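Local coordinates for protein 2-oxo-1,2-dihydroquinoline 8-monooxygenase, oxygenase component (PDB 1Z02) that is the oxygenase component of a Rieske-type 2-oxoquinoline 8-monooxygenase, carrying a [2Fe-2S] cluster and a mononuclear iron, and probably hydroxylates 2-oxoquinoline at carbon 8, at residues Ser101-Trp106 / Phe112-Gly117; Ile68-Arg71 / Lys76-Ala79; Thr138-Glu143 / Glu160-Leu165; His43-Leu48 / Tyr318-Asp323; Gly117-Ile122 / Asp128-Thr133. All coordinates share one frame; numbering follows the deposited sequence.

Contact 1: residues Ser101-Trp106 / Phe112-Gly117. With FES (Fe2/s2 (inorganic) cluster), chain H.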
# COMPACT_ATOMS: atom_id res chain seq x y z
N SER A 101 17.29 36.33 -5.03
CA SER A 101 18.36 35.45 -4.58
C SER A 101 17.97 34.44 -3.51
O SER A 101 18.83 33.75 -2.97
CB SER A 101 19.50 36.31 -4.04
OG SER A 101 19.10 36.99 -2.86
N THR A 102 16.68 34.33 -3.20
CA THR A 102 16.27 33.39 -2.16
C THR A 102 15.02 32.60 -2.49
O THR A 102 14.39 32.80 -3.52
CB THR A 102 15.99 34.14 -0.83
OG1 THR A 102 14.84 34.98 -0.99
CG2 THR A 102 17.19 34.98 -0.43
N ILE A 103 14.69 31.68 -1.58
CA ILE A 103 13.49 30.87 -1.66
C ILE A 103 13.09 30.65 -0.21
O ILE A 103 13.94 30.34 0.63
CB ILE A 103 13.69 29.50 -2.38
CG1 ILE A 103 12.33 28.79 -2.50
CG2 ILE A 103 14.70 28.63 -1.62
CD1 ILE A 103 12.34 27.49 -3.21
N SER A 104 11.82 30.84 0.11
CA SER A 104 11.38 30.67 1.48
C SER A 104 10.47 29.49 1.66
O SER A 104 9.85 29.01 0.71
CB SER A 104 10.66 31.92 1.96
OG SER A 104 11.50 33.06 1.88
N CYS A 105 10.40 29.00 2.90
CA CYS A 105 9.51 27.90 3.21
C CYS A 105 8.16 28.57 3.43
O CYS A 105 8.07 29.60 4.11
CB CYS A 105 9.95 27.18 4.47
SG CYS A 105 8.80 25.88 4.96
N TRP A 106 7.12 27.98 2.84
CA TRP A 106 5.77 28.52 2.94
C TRP A 106 5.08 28.31 4.29
O TRP A 106 3.94 28.73 4.47
CB TRP A 106 4.88 27.94 1.84
CG TRP A 106 4.96 26.44 1.72
CD1 TRP A 106 5.90 25.72 1.05
CD2 TRP A 106 4.05 25.49 2.28
NE1 TRP A 106 5.63 24.38 1.14
CE2 TRP A 106 4.50 24.21 1.89
CE3 TRP A 106 2.89 25.59 3.06
CZ2 TRP A 106 3.83 23.03 2.26
CZ3 TRP A 106 2.23 24.42 3.43
CH2 TRP A 106 2.70 23.16 3.03
N PHE A 112 16.20 30.65 2.46
CA PHE A 112 17.52 30.20 2.06
C PHE A 112 18.07 30.89 0.82
O PHE A 112 17.32 31.25 -0.09
CB PHE A 112 17.52 28.68 1.85
CG PHE A 112 16.87 27.93 2.97
CD1 PHE A 112 15.51 27.65 2.93
CD2 PHE A 112 17.60 27.55 4.08
CE1 PHE A 112 14.88 27.01 3.99
CE2 PHE A 112 16.98 26.91 5.15
CZ PHE A 112 15.62 26.64 5.11
N ASP A 113 19.39 31.08 0.81
CA ASP A 113 20.07 31.71 -0.31
C ASP A 113 20.19 30.69 -1.44
O ASP A 113 20.70 29.59 -1.24
CB ASP A 113 21.45 32.18 0.12
CG ASP A 113 22.15 32.94 -0.97
OD1 ASP A 113 21.59 33.86 -1.51
OD2 ASP A 113 23.27 32.64 -1.31
N LEU A 114 19.72 31.06 -2.63
CA LEU A 114 19.76 30.16 -3.77
C LEU A 114 21.16 29.68 -4.13
O LEU A 114 21.33 28.55 -4.58
CB LEU A 114 19.15 30.83 -5.00
CG LEU A 114 17.63 31.06 -4.95
CD1 LEU A 114 17.21 31.84 -6.19
CD2 LEU A 114 16.92 29.72 -4.90
N GLU A 115 22.15 30.53 -3.93
CA GLU A 115 23.52 30.19 -4.27
C GLU A 115 24.25 29.29 -3.29
O GLU A 115 24.84 28.29 -3.68
CB GLU A 115 24.36 31.46 -4.42
CG GLU A 115 25.80 31.17 -4.76
CD GLU A 115 26.08 31.41 -6.21
OE1 GLU A 115 25.92 32.57 -6.64
OE2 GLU A 115 26.44 30.46 -6.93
N THR A 116 24.22 29.66 -2.02
CA THR A 116 24.94 28.93 -0.99
C THR A 116 24.07 28.01 -0.16
O THR A 116 24.58 27.13 0.52
CB THR A 116 25.66 29.90 -0.04
OG1 THR A 116 24.69 30.69 0.69
CG2 THR A 116 26.56 30.83 -0.83
N GLY A 117 22.76 28.27 -0.18
CA GLY A 117 21.83 27.46 0.59
C GLY A 117 21.74 27.89 2.04
O GLY A 117 20.92 27.35 2.79
FE1 FES H . 8.80 26.05 9.53
FE2 FES H . 9.67 25.52 7.10
S1 FES H . 9.77 27.41 8.14
S2 FES H . 8.62 24.10 8.41
O HOH W 1 20.42 36.30 -0.51
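Leu114 turns its CG away from its own carbonyl carbon (chi1 -70°), and this lays the side chain against the backbone of Ser101 and Thr102. Its CG lies 3.5 Å from Ser101 O, and its CD2 meets Ile103 CB at 4.1 Å, where the two side chains cross at about a right angle. With CG opposite its backbone N (chi1 -175°), Asp113 brings OD1 near Ser101 O; both are acceptors and do not bond each other. Instead a water donates to Asp113 OD1 and is hydrogen-bonded to Ser101 OG. The other oxygen, Asp113 OD2, takes two donors from Thr116: the backbone N comes from above the carboxylate plane, while Thr116 OG1 meets the anti lone pair of Asp113 OD2, at 3.1 Å. This Asx motif pins the turn that leaves the strand.

Three backbone bonds join the segments. Phe112 N gives a nearly straight bond to Ile103 O (2.9 Å, 179°), and Ile103 N returns one to Phe112 O. Leu114 N reaches Ser101 O at 2.9 Å. Ile103, Phe112 and Leu114 also pack on Leu80 of strand 76-81. Just past the paired residues, Cys105 SG binds an iron of the cluster at 2.3 Å, and Cys84 supplies a second thiolate to the same centre. The arrangement is an antiparallel beta hairpin of the cluster-binding part of a Rieske domain, with a cysteine ligand in its connecting loop.

Contact 2: residues Ile68-Arg71 / Lys76-Ala79; sequences IVLR and KVFA
Strands 68-71 and 76-79 run antiparallel at 161°, their axes 4.7 Å apart, with Arg71 and Phe78 as a hydrogen-bonded pair: Arg71 N donates to Phe78 O at 3.1 Å and Phe78 N to Arg71 O at 2.8 Å. Leu70 and Ala79 form the adjacent non-hydrogen-bonded pair.

On the face with Leu70 and Ala79, the contact is between aliphatic branches. Leu70 CD2 meets Val77 CG1 at 4.0 Å, the two branches crossing at a slant. Val77 CG1 stands opposite its own backbone N (chi1 180°), which also brings it near Arg71 O. Ala79 CB touches both Leu70 CG, at 4.1 Å, and Ile68 CG2, at 4.0 Å. Strand 147-152 packs on this face through Ile148, Val150 and Val152.

The other face carries Arg71 and Phe78. The Phe78 ring has Arg71 O at its edge, near the ring plane. The extended Arg71 side chain leads away from Phe78. Its guanidinium makes a salt bridge with Asp56 and a hydrogen bond to Thr99 O, so both ends of this buried group are held. The pair forms a beta hairpin within the antiparallel sheet of strands 58-63, 66-73 and 76-81, part of the Rieske domain.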
# COMPACT_ATOMS: atom_id res chain seq x y z
N ILE A 68 14.82 17.47 -4.28
CA ILE A 68 15.46 18.66 -4.84
C ILE A 68 14.44 19.66 -5.39
O ILE A 68 13.48 19.27 -6.04
CB ILE A 68 16.40 18.25 -5.99
CG1 ILE A 68 17.49 17.30 -5.47
CG2 ILE A 68 17.05 19.49 -6.60
CD1 ILE A 68 18.35 16.64 -6.56
N VAL A 69 14.67 20.94 -5.13
CA VAL A 69 13.79 21.98 -5.63
C VAL A 69 14.62 22.91 -6.52
O VAL A 69 15.75 23.27 -6.18
CB VAL A 69 13.16 22.78 -4.46
CG1 VAL A 69 14.25 23.38 -3.59
CG2 VAL A 69 12.23 23.86 -5.01
N LEU A 70 14.05 23.27 -7.67
CA LEU A 70 14.75 24.14 -8.61
C LEU A 70 13.96 25.41 -8.90
O LEU A 70 12.73 25.41 -8.88
CB LEU A 70 15.01 23.42 -9.95
CG LEU A 70 15.81 22.11 -9.99
CD1 LEU A 70 14.91 20.94 -9.64
CD2 LEU A 70 16.39 21.94 -11.37
N ARG A 71 14.69 26.49 -9.15
CA ARG A 71 14.08 27.77 -9.48
C ARG A 71 14.94 28.51 -10.48
O ARG A 71 16.16 28.49 -10.39
CB ARG A 71 13.91 28.65 -8.23
CG ARG A 71 13.26 30.00 -8.55
CD ARG A 71 13.37 31.00 -7.41
NE ARG A 71 12.73 32.26 -7.78
CZ ARG A 71 12.94 33.42 -7.15
NH1 ARG A 71 12.31 34.52 -7.55
NH2 ARG A 71 13.79 33.50 -6.14
N LYS A 76 19.01 32.09 -14.90
CA LYS A 76 19.82 31.03 -14.30
C LYS A 76 19.02 30.13 -13.35
O LYS A 76 18.22 30.60 -12.54
CB LYS A 76 21.01 31.64 -13.56
CG LYS A 76 22.02 30.62 -13.09
CD LYS A 76 23.19 31.27 -12.38
CE LYS A 76 24.19 30.22 -11.89
NZ LYS A 76 25.33 30.84 -11.14
N VAL A 77 19.26 28.82 -13.45
CA VAL A 77 18.58 27.84 -12.61
C VAL A 77 19.41 27.43 -11.40
O VAL A 77 20.61 27.15 -11.52
CB VAL A 77 18.24 26.55 -13.40
CG1 VAL A 77 17.54 25.55 -12.51
CG2 VAL A 77 17.36 26.89 -14.58
N PHE A 78 18.77 27.37 -10.23
CA PHE A 78 19.45 26.97 -9.00
C PHE A 78 18.75 25.74 -8.43
O PHE A 78 17.55 25.56 -8.62
CB PHE A 78 19.41 28.10 -7.96
CG PHE A 78 20.17 29.33 -8.38
CD1 PHE A 78 19.59 30.26 -9.24
CD2 PHE A 78 21.48 29.53 -7.96
CE1 PHE A 78 20.30 31.37 -9.67
CE2 PHE A 78 22.20 30.64 -8.39
CZ PHE A 78 21.61 31.56 -9.24
N ALA A 79 19.51 24.91 -7.73
CA ALA A 79 18.93 23.70 -7.14
C ALA A 79 19.37 23.59 -5.68
O ALA A 79 20.55 23.78 -5.37
CB ALA A 79 19.37 22.48 -7.92

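Contact 3: residues Thr138-Glu143 / Glu160-Leu165; sequences TYPVHE and EDVPPL
His142 and Leu165 meet where the loop after strand 147-152 passes beside the edge strand 141-144 of an antiparallel three-stranded sheet. Segment 138-143 includes this strand and the residues leading into it. The strand side falls in the Rieske region of the chain and the loop side in the ring-hydroxylase region. No direct hydrogen bond crosses between the segments.

The first kind of interaction is CH-pi. Leu165 CD2 lies over one face of the His142 imidazole, 3.6 Å from the ring centroid and 14° off the normal. Leu165 CB approaches the ring at ND1, at 3.5 Å. His142 has CG opposite its backbone N (chi1 -175°), and this carries the ring out toward the loop.

The second kind is apolar contact. Pro140 CG faces both methyls of Val162, with CG2 at 4.0 Å and CG1 at 4.1 Å. The proline ring and the valine branch meet at a slant, and both residues are partly exposed. Trp44, from strand 43-49 of the same sheet, touches Pro140, His142, Val162 and Leu165, and its NE1 donates to Pro163 O.

The third kind is a water bridge, which joins the segments beside the imidazole. The water is hydrogen-bonded to His142 ND1 at 2.7 Å, and it accepts a weak bond from Leu165 N at 3.3 Å.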
# COMPACT_ATOMS: atom_id res chain seq x y z
N THR A 138 23.21 22.46 -1.47
CA THR A 138 23.09 23.04 -2.81
C THR A 138 23.51 21.97 -3.81
O THR A 138 24.38 21.15 -3.52
CB THR A 138 24.02 24.26 -3.03
OG1 THR A 138 25.38 23.85 -2.93
CG2 THR A 138 23.73 25.35 -2.01
N TYR A 139 22.91 21.99 -4.99
CA TYR A 139 23.27 21.03 -6.02
C TYR A 139 23.68 21.77 -7.29
O TYR A 139 22.90 22.54 -7.86
CB TYR A 139 22.10 20.09 -6.30
CG TYR A 139 21.65 19.35 -5.06
CD1 TYR A 139 20.59 19.82 -4.29
CD2 TYR A 139 22.36 18.24 -4.60
CE1 TYR A 139 20.25 19.19 -3.10
CE2 TYR A 139 22.02 17.61 -3.41
CZ TYR A 139 20.96 18.10 -2.67
OH TYR A 139 20.63 17.49 -1.48
N PRO A 140 24.91 21.54 -7.76
CA PRO A 140 25.40 22.21 -8.97
C PRO A 140 24.49 21.95 -10.16
O PRO A 140 24.06 20.83 -10.37
CB PRO A 140 26.78 21.59 -9.17
CG PRO A 140 27.23 21.27 -7.80
CD PRO A 140 25.97 20.70 -7.16
N VAL A 141 24.21 23.00 -10.92
CA VAL A 141 23.36 22.88 -12.09
C VAL A 141 24.11 23.24 -13.35
O VAL A 141 24.90 24.18 -13.38
CB VAL A 141 22.14 23.82 -12.00
CG1 VAL A 141 21.33 23.77 -13.29
CG2 VAL A 141 21.26 23.43 -10.82
N HIS A 142 23.85 22.47 -14.40
CA HIS A 142 24.45 22.72 -15.70
C HIS A 142 23.36 22.56 -16.76
O HIS A 142 23.00 21.44 -17.12
CB HIS A 142 25.60 21.76 -15.95
CG HIS A 142 26.35 22.05 -17.22
ND1 HIS A 142 27.66 21.71 -17.41
CD2 HIS A 142 25.96 22.65 -18.36
CE1 HIS A 142 28.05 22.08 -18.62
NE2 HIS A 142 27.03 22.66 -19.22
N GLU A 143 22.85 23.68 -17.24
CA GLU A 143 21.80 23.69 -18.26
C GLU A 143 22.43 23.89 -19.64
O GLU A 143 23.27 24.77 -19.82
CB GLU A 143 20.80 24.81 -17.97
CG GLU A 143 19.60 24.85 -18.91
CD GLU A 143 18.62 25.93 -18.55
OE1 GLU A 143 17.49 25.91 -19.06
OE2 GLU A 143 18.99 26.80 -17.74
N GLU A 160 34.64 21.79 -4.49
CA GLU A 160 35.86 21.70 -5.29
C GLU A 160 36.04 20.35 -5.99
O GLU A 160 36.81 20.24 -6.94
CB GLU A 160 37.09 21.99 -4.42
CG GLU A 160 37.35 20.97 -3.33
CD GLU A 160 38.70 21.16 -2.66
OE1 GLU A 160 39.73 21.14 -3.38
OE2 GLU A 160 38.72 21.34 -1.43
N ASP A 161 35.34 19.32 -5.52
CA ASP A 161 35.45 17.99 -6.10
C ASP A 161 34.44 17.70 -7.21
O ASP A 161 34.50 16.65 -7.84
CB ASP A 161 35.32 16.93 -5.01
CG ASP A 161 36.52 16.91 -4.06
OD1 ASP A 161 36.51 16.09 -3.12
OD2 ASP A 161 37.47 17.70 -4.28
N VAL A 162 33.50 18.61 -7.43
CA VAL A 162 32.48 18.41 -8.46
C VAL A 162 33.12 18.40 -9.85
O VAL A 162 33.72 19.38 -10.29
CB VAL A 162 31.38 19.49 -8.40
CG1 VAL A 162 30.34 19.23 -9.49
CG2 VAL A 162 30.73 19.48 -7.02
N PRO A 163 32.98 17.27 -10.56
CA PRO A 163 33.53 17.07 -11.91
C PRO A 163 32.70 17.70 -13.02
O PRO A 163 31.55 18.07 -12.82
CB PRO A 163 33.57 15.55 -12.03
CG PRO A 163 32.28 15.17 -11.36
CD PRO A 163 32.28 16.05 -10.11
N PRO A 164 33.29 17.85 -14.22
CA PRO A 164 32.57 18.45 -15.35
C PRO A 164 31.40 17.53 -15.71
O PRO A 164 31.48 16.32 -15.49
CB PRO A 164 33.61 18.48 -16.46
CG PRO A 164 34.92 18.51 -15.73
CD PRO A 164 34.70 17.58 -14.56
N LEU A 165 30.34 18.11 -16.26
CA LEU A 165 29.18 17.33 -16.66
C LEU A 165 29.59 16.28 -17.71
O LEU A 165 29.08 15.16 -17.72
CB LEU A 165 28.11 18.27 -17.23
CG LEU A 165 26.94 17.65 -18.01
CD1 LEU A 165 26.06 16.83 -17.08
CD2 LEU A 165 26.15 18.77 -18.68
O HOH W 2 29.71 21.30 -15.63

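Contact 4: residues His43-Leu48 / Tyr318-Asp323; sequences HWYPAL and YVPITD
Val319, Tyr45 and Pro320 have the largest buried areas here, and all lie where two beta sheets meet. Strand 43-49 is an edge strand of a three-stranded antiparallel sheet. Strand 313-320 belongs to the seven-stranded sheet of the catalytic domain, which has the Bet v 1-like fold of ring hydroxylases. The short strand segments cross at -99° with axes 8.0 Å apart. The two strands meet through side chains alone, and no hydrogen bond joins the segments.

Val319 is central. Its two methyls serve different partners. CG1 stands opposite the backbone N (chi1 -172°) and touches the Tyr45 ring at CD2, 3.7 Å away. CG2 points to the pyrrolidine ring of Pro46, with CD at 3.8 Å and CG at 3.9 Å. Ile63 and Trp329 also pack on Val319.

Tyr45 slides past Val319 in the opposite direction. Its CG is opposite its own carbonyl carbon (chi1 -70°), and from there the ring runs past Val319 and reaches Pro320. The approach of Val319 CG1 to the ring is oblique. The phenol oxygen is hydrogen-bonded to Phe40 O, so the polar end of this buried ring has a partner outside the contact.

The contact is wholly buried and apolar, and its centre lies about 6 Å from the centre of the chain. Pro320 crosses Tyr45 at about a right angle, and its CD also comes obliquely to the ring, lying 3.9 Å from Tyr45 CE2.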
# COMPACT_ATOMS: atom_id res chain seq x y z
N HIS A 43 26.81 12.13 -8.80
CA HIS A 43 26.84 12.01 -10.26
C HIS A 43 25.87 13.02 -10.88
O HIS A 43 24.98 13.52 -10.19
CB HIS A 43 26.43 10.60 -10.70
CG HIS A 43 27.55 9.60 -10.68
ND1 HIS A 43 27.81 8.79 -9.59
CD2 HIS A 43 28.47 9.27 -11.61
CE1 HIS A 43 28.83 8.00 -9.86
NE2 HIS A 43 29.26 8.27 -11.08
N TRP A 44 26.06 13.31 -12.17
CA TRP A 44 25.18 14.25 -12.87
C TRP A 44 23.98 13.48 -13.42
O TRP A 44 24.12 12.37 -13.92
CB TRP A 44 25.90 14.94 -14.04
CG TRP A 44 26.92 15.98 -13.65
CD1 TRP A 44 28.26 15.79 -13.45
CD2 TRP A 44 26.68 17.38 -13.43
NE1 TRP A 44 28.86 16.98 -13.11
CE2 TRP A 44 27.92 17.97 -13.09
CE3 TRP A 44 25.53 18.18 -13.48
CZ2 TRP A 44 28.04 19.34 -12.81
CZ3 TRP A 44 25.66 19.54 -13.21
CH2 TRP A 44 26.90 20.10 -12.87
N TYR A 45 22.80 14.09 -13.32
CA TYR A 45 21.57 13.48 -13.83
C TYR A 45 20.71 14.57 -14.46
O TYR A 45 20.80 15.73 -14.09
CB TYR A 45 20.73 12.85 -12.71
CG TYR A 45 21.30 11.61 -12.08
CD1 TYR A 45 22.05 11.67 -10.91
CD2 TYR A 45 21.08 10.36 -12.66
CE1 TYR A 45 22.56 10.52 -10.32
CE2 TYR A 45 21.59 9.20 -12.08
CZ TYR A 45 22.33 9.29 -10.91
OH TYR A 45 22.85 8.15 -10.33
N PRO A 46 19.86 14.19 -15.43
CA PRO A 46 18.99 15.18 -16.06
C PRO A 46 17.86 15.41 -15.05
O PRO A 46 17.32 14.45 -14.48
CB PRO A 46 18.53 14.47 -17.33
CG PRO A 46 18.50 13.03 -16.92
CD PRO A 46 19.78 12.90 -16.14
N ALA A 47 17.52 16.67 -14.79
CA ALA A 47 16.47 16.98 -13.83
C ALA A 47 15.15 17.36 -14.50
O ALA A 47 14.08 16.84 -14.14
CB ALA A 47 16.92 18.12 -12.90
N LEU A 48 15.22 18.27 -15.45
CA LEU A 48 14.03 18.75 -16.15
C LEU A 48 14.42 19.31 -17.50
O LEU A 48 15.58 19.66 -17.71
CB LEU A 48 13.36 19.88 -15.35
CG LEU A 48 12.76 19.60 -13.97
CD1 LEU A 48 12.49 20.92 -13.27
CD2 LEU A 48 11.48 18.80 -14.13
N TYR A 318 18.04 6.48 -16.70
CA TYR A 318 17.13 5.68 -15.88
C TYR A 318 17.45 6.20 -14.48
O TYR A 318 18.06 5.53 -13.65
CB TYR A 318 17.48 4.19 -16.02
CG TYR A 318 17.79 3.80 -17.46
CD1 TYR A 318 19.06 3.99 -17.99
CD2 TYR A 318 16.80 3.31 -18.31
CE1 TYR A 318 19.33 3.71 -19.33
CE2 TYR A 318 17.06 3.01 -19.66
CZ TYR A 318 18.33 3.22 -20.16
OH TYR A 318 18.61 2.96 -21.48
N VAL A 319 17.03 7.45 -14.25
CA VAL A 319 17.30 8.15 -13.01
C VAL A 319 16.56 7.59 -11.81
O VAL A 319 15.33 7.60 -11.76
CB VAL A 319 16.97 9.65 -13.14
CG1 VAL A 319 17.45 10.39 -11.89
CG2 VAL A 319 17.64 10.21 -14.42
N PRO A 320 17.30 7.11 -10.81
CA PRO A 320 16.63 6.56 -9.63
C PRO A 320 15.88 7.65 -8.86
O PRO A 320 16.39 8.77 -8.70
CB PRO A 320 17.77 5.94 -8.82
CG PRO A 320 18.97 6.69 -9.25
CD PRO A 320 18.76 6.95 -10.72
N ILE A 321 14.66 7.32 -8.44
CA ILE A 321 13.84 8.25 -7.68
C ILE A 321 13.88 7.74 -6.24
O ILE A 321 14.26 8.47 -5.31
CB ILE A 321 12.39 8.27 -8.19
CG1 ILE A 321 12.37 8.81 -9.62
CG2 ILE A 321 11.52 9.12 -7.28
CD1 ILE A 321 11.03 8.73 -10.29
N THR A 322 13.47 6.49 -6.08
CA THR A 322 13.52 5.80 -4.79
C THR A 322 14.20 4.49 -5.19
O THR A 322 14.80 4.41 -6.27
CB THR A 322 12.12 5.50 -4.18
OG1 THR A 322 11.37 4.67 -5.07
CG2 THR A 322 11.37 6.80 -3.91
N ASP A 323 14.14 3.48 -4.35
CA ASP A 323 14.77 2.22 -4.72
C ASP A 323 13.86 1.34 -5.57
O ASP A 323 14.27 0.27 -6.00
CB ASP A 323 15.21 1.47 -3.46
CG ASP A 323 14.05 1.10 -2.56
OD1 ASP A 323 13.02 1.81 -2.57
OD2 ASP A 323 14.18 0.11 -1.83

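Contact 5: residues Gly117-Ile122 / Asp128-Thr133; sequences GKLVTI and DKLIGT
Ile131 makes the tight part of the contact, with its branches fitted against segment 117-122. Its CG2, opposite its own backbone N, presses on the backbone at Val120 O, 3.5 Å away. Its other branch, CG1 and CD1, reaches Ile122: CG1 meets Ile122 CG1 at 4.0 Å, and CD1 lies 3.7 Å from Ile122 N. Leu119 CD2 adds to this core by touching Leu130 CG at 4.0 Å. One backbone bond crosses, from Gly132 N to Leu119 O at 2.9 Å. It is bent, with an angle of 133° at the hydrogen.

The other side is looser. Lys118 and Gly132 are exposed, and Lys118 CD passes Gly132 O at 4.1 Å.

Two beta turns shape segment 128-133. Asp128 OD2 accepts from Leu130 N as an Asx turn, and Leu130 O takes both N and OG1 of Thr133. The second subunit borders this region: its Asn277 bonds Thr121 OG1, its Ala389 bonds Asp128 OD1, and its Ser17 bonds Thr133 OG1. Within the chain, Ile122 and Leu130 pack on Phe110, a cluster-binding residue of strand 110-113. Strand 119-122 is the outer neighbour of that strand, and the loop 128-133 folds back beside it.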
# COMPACT_ATOMS: atom_id res chain seq x y z
N GLY A 117 22.76 28.27 -0.18
CA GLY A 117 21.83 27.46 0.59
C GLY A 117 21.74 27.89 2.04
O GLY A 117 20.92 27.35 2.79
N LYS A 118 22.55 28.87 2.44
CA LYS A 118 22.55 29.35 3.82
C LYS A 118 21.21 29.93 4.28
O LYS A 118 20.48 30.54 3.50
CB LYS A 118 23.63 30.42 4.02
CG LYS A 118 23.74 30.91 5.46
CD LYS A 118 24.77 32.01 5.63
CE LYS A 118 24.30 33.33 5.04
NZ LYS A 118 25.27 34.44 5.32
N LEU A 119 20.90 29.72 5.56
CA LEU A 119 19.69 30.25 6.16
C LEU A 119 19.97 31.74 6.35
O LEU A 119 20.71 32.12 7.27
CB LEU A 119 19.43 29.59 7.52
CG LEU A 119 18.21 30.08 8.32
CD1 LEU A 119 16.96 29.89 7.50
CD2 LEU A 119 18.11 29.33 9.65
N VAL A 120 19.41 32.57 5.49
CA VAL A 120 19.66 34.01 5.57
C VAL A 120 18.72 34.78 6.48
O VAL A 120 19.03 35.90 6.89
CB VAL A 120 19.63 34.65 4.17
CG1 VAL A 120 20.69 34.00 3.28
CG2 VAL A 120 18.26 34.49 3.55
N THR A 121 17.58 34.19 6.82
CA THR A 121 16.63 34.84 7.71
C THR A 121 15.42 33.95 7.90
O THR A 121 15.31 32.91 7.26
CB THR A 121 16.16 36.20 7.12
OG1 THR A 121 15.43 36.94 8.11
CG2 THR A 121 15.28 35.96 5.90
N ILE A 122 14.53 34.35 8.80
CA ILE A 122 13.28 33.64 9.06
C ILE A 122 12.21 34.73 9.08
O ILE A 122 12.20 35.59 9.96
CB ILE A 122 13.28 32.90 10.43
CG1 ILE A 122 14.40 31.87 10.47
CG2 ILE A 122 11.94 32.20 10.65
CD1 ILE A 122 14.63 31.29 11.83
N ASP A 128 16.51 35.55 15.20
CA ASP A 128 16.76 34.29 15.88
C ASP A 128 18.23 33.90 15.73
O ASP A 128 18.82 34.07 14.68
CB ASP A 128 15.89 33.18 15.31
CG ASP A 128 15.79 32.00 16.24
OD1 ASP A 128 14.95 32.06 17.17
OD2 ASP A 128 16.55 31.03 16.06
N LYS A 129 18.81 33.35 16.79
CA LYS A 129 20.22 32.95 16.78
C LYS A 129 20.55 31.86 15.76
O LYS A 129 21.71 31.70 15.38
CB LYS A 129 20.64 32.47 18.17
CG LYS A 129 19.97 31.18 18.63
CD LYS A 129 20.86 30.41 19.61
CE LYS A 129 20.56 30.73 21.06
NZ LYS A 129 19.35 30.04 21.57
N LEU A 130 19.55 31.11 15.31
CA LEU A 130 19.81 30.03 14.36
C LEU A 130 20.23 30.57 13.00
O LEU A 130 21.02 29.95 12.30
CB LEU A 130 18.56 29.15 14.19
CG LEU A 130 18.77 27.90 13.33
CD1 LEU A 130 19.69 26.92 14.04
CD2 LEU A 130 17.44 27.26 13.03
N ILE A 131 19.70 31.73 12.65
CA ILE A 131 19.99 32.35 11.36
C ILE A 131 21.49 32.46 11.08
O ILE A 131 22.27 32.92 11.91
CB ILE A 131 19.34 33.75 11.28
CG1 ILE A 131 17.82 33.62 11.40
CG2 ILE A 131 19.72 34.43 9.95
CD1 ILE A 131 17.08 34.94 11.47
N GLY A 132 21.89 32.02 9.88
CA GLY A 132 23.29 32.06 9.48
C GLY A 132 24.16 30.92 9.99
O GLY A 132 25.28 30.75 9.50
N THR A 133 23.68 30.15 10.97
CA THR A 133 24.46 29.06 11.54
C THR A 133 24.32 27.73 10.79
O THR A 133 24.98 26.75 11.13
CB THR A 133 24.12 28.81 13.03
OG1 THR A 133 22.84 28.17 13.14
CG2 THR A 133 24.07 30.14 13.78

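How the contacts relate
From the N terminus, segment 43-48 opens contact 4, which closes only at 318-323. The other four contacts nest inside this long loop and follow one another without crossing. Contact 2 closes a hairpin first. Contact 1 closes the next, and contact 5 follows on the neighbouring strand, sharing Gly117 with it. Contact 3 then joins the 138-143 segment to the loop at 160-165. Contacts 1 and 5 belong to the cluster-binding sheet and touch the second subunit. Contact 2 links that sheet to the rest of the Rieske domain, and its Ala79 is hydrogen-bonded through its backbone to Tyr139 of contact 3. Trp44 connects contacts 3 and 4, and contact 4 ties the domain to the catalytic sheet.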